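Local coordinates for protein methylocystis parvus OBBP MbnE (Methylocystis parvus OBBP, PDB 5ICQ) that probably binds methanobactin, a copper-chelating natural product, in the periplasm as the solute-binding component of its transport machinery, at residues P71-P79 and V229-L238. Numbering follows the deposited sequence.
Sequences PGTFDSLNP and VADVQAGARL. With SO4 (sulfate ion), chain B.
The aromatic ring of F74 and the isobutyl group of L77 pack against the β-hairpin whose strands, 227-233 and 237-242, form one side of a four-stranded mixed sheet. The loop that carries them leaves strand 65-71, the outermost strand at the other side of that sheet, so the contact illustrates how a loop can lay a phenylalanine ring against the backbone of a turn and a leucine on the side chains of its strands. With chi1 at 73°, F74 CG is placed near both its backbone N and C, and the ring is turned towards the hairpin: G235 N sits 3.4 Å above one face, towards the rim, while V232 CG2 meets the ring edge, 3.8 Å from F74 CE2. F74 CZ reaches two backbone oxygens, R237 O at the ring edge and Q233 O, each 3.5 Å away. There the strands are joined by Q233 N to R237 O, and A236 and R237, opposite Q233 and both donating to its O, make a classic β bulge. Y267 and A88 also touch F74. Farther along, L77 CD1 meets V229 CG1 tip to tip at 4.2 Å, and its other methyl, CD2, approaches L238 CD1. At the exposed end, T73 OG1 lies 3.1 Å from G235 CA, leaving little room on that side of a residue whose positive phi favours glycine. One water donates to both G72 O and G235 O. An alanine in place of F74 would probably open a gap beside the turn and leave V232 without its aromatic neighbour. Away from the loop, R237 bridges D231 and D264 and holds a sulfate, probably from the crystallisation liquor. The contact is therefore mixed: the ring packs on V232 and on polar backbone, L77 adds purely apolar packing, and a water links the two chains' carbonyls at the margin.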
loop_
_atom_site.group_PDB
_atom_site.type_symbol
_atom_site.label_atom_id
_atom_site.label_comp_id
_atom_site.label_asym_id
_atom_site.label_seq_id
_atom_site.Cartn_x
_atom_site.Cartn_y
_atom_site.Cartn_z
ATOM N N PRO A 71 -17.743 -3.639 1.685
ATOM C CA PRO A 71 -18.056 -4.996 1.236
ATOM C C PRO A 71 -17.536 -6.028 2.224
ATOM O O PRO A 71 -16.576 -5.793 2.962
ATOM C CB PRO A 71 -17.320 -5.093 -0.105
ATOM C CG PRO A 71 -16.103 -4.252 0.110
ATOM C CD PRO A 71 -16.512 -3.128 1.061
ATOM N N GLY A 72 -18.186 -7.186 2.236
ATOM C CA GLY A 72 -17.703 -8.272 3.066
ATOM C C GLY A 72 -18.341 -8.320 4.436
ATOM O O GLY A 72 -19.533 -8.026 4.587
ATOM N N THR A 73 -17.565 -8.698 5.449
ATOM C CA THR A 73 -18.115 -8.897 6.781
ATOM C C THR A 73 -17.015 -8.662 7.809
ATOM O O THR A 73 -15.871 -8.361 7.466
ATOM C CB THR A 73 -18.718 -10.300 6.919
ATOM O OG1 THR A 73 -19.436 -10.396 8.156
ATOM C CG2 THR A 73 -17.622 -11.355 6.886
ATOM N N PHE A 74 -17.373 -8.801 9.083
ATOM C CA PHE A 74 -16.400 -8.701 10.160
ATOM C C PHE A 74 -16.912 -9.502 11.345
ATOM O O PHE A 74 -18.119 -9.699 11.510
ATOM C CB PHE A 74 -16.153 -7.238 10.575
ATOM C CG PHE A 74 -17.285 -6.631 11.355
ATOM C CD1 PHE A 74 -18.405 -6.135 10.702
ATOM C CD2 PHE A 74 -17.237 -6.562 12.741
ATOM C CE1 PHE A 74 -19.456 -5.573 11.411
ATOM C CE2 PHE A 74 -18.289 -6.005 13.459
ATOM C CZ PHE A 74 -19.397 -5.505 12.791
ATOM N N ASP A 75 -15.978 -9.946 12.193
ATOM C CA ASP A 75 -16.371 -10.631 13.421
ATOM C C ASP A 75 -15.514 -10.245 14.623
ATOM O O ASP A 75 -15.554 -10.948 15.643
ATOM C CB ASP A 75 -16.314 -12.152 13.229
ATOM C CG ASP A 75 -14.953 -12.627 12.772
ATOM O OD1 ASP A 75 -14.021 -11.804 12.734
ATOM O OD2 ASP A 75 -14.809 -13.828 12.460
ATOM N N SER A 76 -14.751 -9.158 14.545
ATOM C CA SER A 76 -13.860 -8.777 15.627
ATOM C C SER A 76 -13.672 -7.269 15.618
ATOM O O SER A 76 -13.717 -6.630 14.562
ATOM C CB SER A 76 -12.497 -9.456 15.494
ATOM O OG SER A 76 -11.650 -9.117 16.581
ATOM N N LEU A 77 -13.459 -6.707 16.808
ATOM C CA LEU A 77 -13.117 -5.298 16.946
ATOM C C LEU A 77 -11.657 -5.109 17.346
ATOM O O LEU A 77 -11.291 -4.055 17.880
ATOM C CB LEU A 77 -14.053 -4.623 17.952
ATOM C CG LEU A 77 -15.525 -4.696 17.560
ATOM C CD1 LEU A 77 -16.418 -3.985 18.573
ATOM C CD2 LEU A 77 -15.729 -4.122 16.159
ATOM N N ASN A 78 -10.811 -6.114 17.087
ATOM C CA ASN A 78 -9.382 -6.035 17.388
ATOM C C ASN A 78 -8.613 -6.032 16.077
ATOM O O ASN A 78 -8.452 -7.091 15.443
ATOM C CB ASN A 78 -8.931 -7.205 18.274
ATOM C CG ASN A 78 -7.467 -7.093 18.702
ATOM O OD1 ASN A 78 -6.738 -6.204 18.259
ATOM N ND2 ASN A 78 -7.033 -8.013 19.570
ATOM N N PRO A 79 -8.122 -4.877 15.622
ATOM C CA PRO A 79 -7.374 -4.829 14.363
ATOM C C PRO A 79 -5.908 -5.196 14.491
ATOM O O PRO A 79 -5.193 -5.139 13.489
ATOM C CB PRO A 79 -7.525 -3.358 13.932
ATOM C CG PRO A 79 -7.682 -2.609 15.216
ATOM C CD PRO A 79 -8.394 -3.535 16.175
ATOM N N VAL A 229 -16.953 3.204 20.569
ATOM C CA VAL A 229 -17.799 2.199 19.933
ATOM C C VAL A 229 -19.127 2.165 20.682
ATOM O O VAL A 229 -19.181 1.782 21.854
ATOM C CB VAL A 229 -17.130 0.823 19.917
ATOM C CG1 VAL A 229 -18.084 -0.208 19.332
ATOM C CG2 VAL A 229 -15.855 0.876 19.106
ATOM N N ALA A 230 -20.195 2.591 20.012
ATOM C CA ALA A 230 -21.508 2.745 20.618
ATOM C C ALA A 230 -22.417 1.550 20.395
ATOM O O ALA A 230 -23.251 1.250 21.255
ATOM C CB ALA A 230 -22.196 3.999 20.074
ATOM N N ASP A 231 -22.278 0.856 19.272
ATOM C CA ASP A 231 -23.109 -0.310 19.008
ATOM C C ASP A 231 -22.380 -1.196 18.013
ATOM O O ASP A 231 -21.666 -0.703 17.138
ATOM C CB ASP A 231 -24.485 0.081 18.458
ATOM C CG ASP A 231 -25.428 -1.111 18.345
ATOM O OD1 ASP A 231 -25.619 -1.810 19.361
ATOM O OD2 ASP A 231 -25.952 -1.364 17.240
ATOM N N VAL A 232 -22.548 -2.505 18.159
ATOM C CA VAL A 232 -21.955 -3.441 17.213
ATOM C C VAL A 232 -22.926 -4.587 16.979
ATOM O O VAL A 232 -23.484 -5.149 17.928
ATOM C CB VAL A 232 -20.585 -3.973 17.689
ATOM C CG1 VAL A 232 -20.685 -4.533 19.080
ATOM C CG2 VAL A 232 -20.051 -5.035 16.719
ATOM N N GLN A 233 -23.139 -4.916 15.710
ATOM C CA GLN A 233 -23.903 -6.090 15.308
ATOM C C GLN A 233 -23.010 -6.866 14.355
ATOM O O GLN A 233 -22.788 -6.422 13.223
ATOM C CB GLN A 233 -25.221 -5.683 14.653
ATOM C CG GLN A 233 -26.113 -4.883 15.578
ATOM C CD GLN A 233 -27.062 -3.973 14.833
ATOM O OE1 GLN A 233 -27.425 -4.238 13.682
ATOM N NE2 GLN A 233 -27.472 -2.892 15.485
ATOM N N ALA A 234 -22.458 -7.987 14.831
ATOM C CA ALA A 234 -21.430 -8.719 14.093
ATOM C C ALA A 234 -21.830 -8.942 12.642
ATOM O O ALA A 234 -22.960 -9.342 12.348
ATOM C CB ALA A 234 -21.156 -10.065 14.770
ATOM N N GLY A 235 -20.894 -8.666 11.735
ATOM C CA GLY A 235 -21.115 -8.832 10.314
ATOM C C GLY A 235 -22.120 -7.891 9.696
ATOM O O GLY A 235 -22.418 -8.026 8.504
ATOM N N ALA A 236 -22.657 -6.942 10.460
ATOM C CA ALA A 236 -23.722 -6.078 9.970
ATOM C C ALA A 236 -23.352 -4.608 10.091
ATOM O O ALA A 236 -23.342 -3.900 9.078
ATOM C CB ALA A 236 -25.029 -6.364 10.718
ATOM N N ARG A 237 -23.047 -4.124 11.294
ATOM C CA ARG A 237 -22.782 -2.699 11.440
ATOM C C ARG A 237 -21.903 -2.453 12.655
ATOM O O ARG A 237 -21.924 -3.210 13.628
ATOM C CB ARG A 237 -24.081 -1.884 11.542
ATOM C CG ARG A 237 -24.904 -2.103 12.798
ATOM C CD ARG A 237 -24.668 -0.997 13.833
ATOM N NE ARG A 237 -25.243 0.276 13.412
ATOM C CZ ARG A 237 -26.210 0.921 14.057
ATOM N NH1 ARG A 237 -26.727 0.427 15.178
ATOM N NH2 ARG A 237 -26.652 2.075 13.585
ATOM N N LEU A 238 -21.119 -1.382 12.562
ATOM C CA LEU A 238 -20.361 -0.829 13.677
ATOM C C LEU A 238 -20.734 0.643 13.772
ATOM O O LEU A 238 -20.608 1.373 12.785
ATOM C CB LEU A 238 -18.859 -1.005 13.448
ATOM C CG LEU A 238 -17.931 -0.296 14.433
ATOM C CD1 LEU A 238 -18.155 -0.856 15.827
ATOM C CD2 LEU A 238 -16.462 -0.437 14.007
HETATM S S SO4 B . -29.478 3.417 15.496
HETATM O O1 SO4 B . -29.102 3.060 16.858
HETATM O O2 SO4 B . -29.677 2.221 14.687
HETATM O O3 SO4 B . -30.719 4.188 15.502
HETATM O O4 SO4 B . -28.408 4.221 14.925
HETATM O O HOH W 1 -21.637 -9.030 5.736
#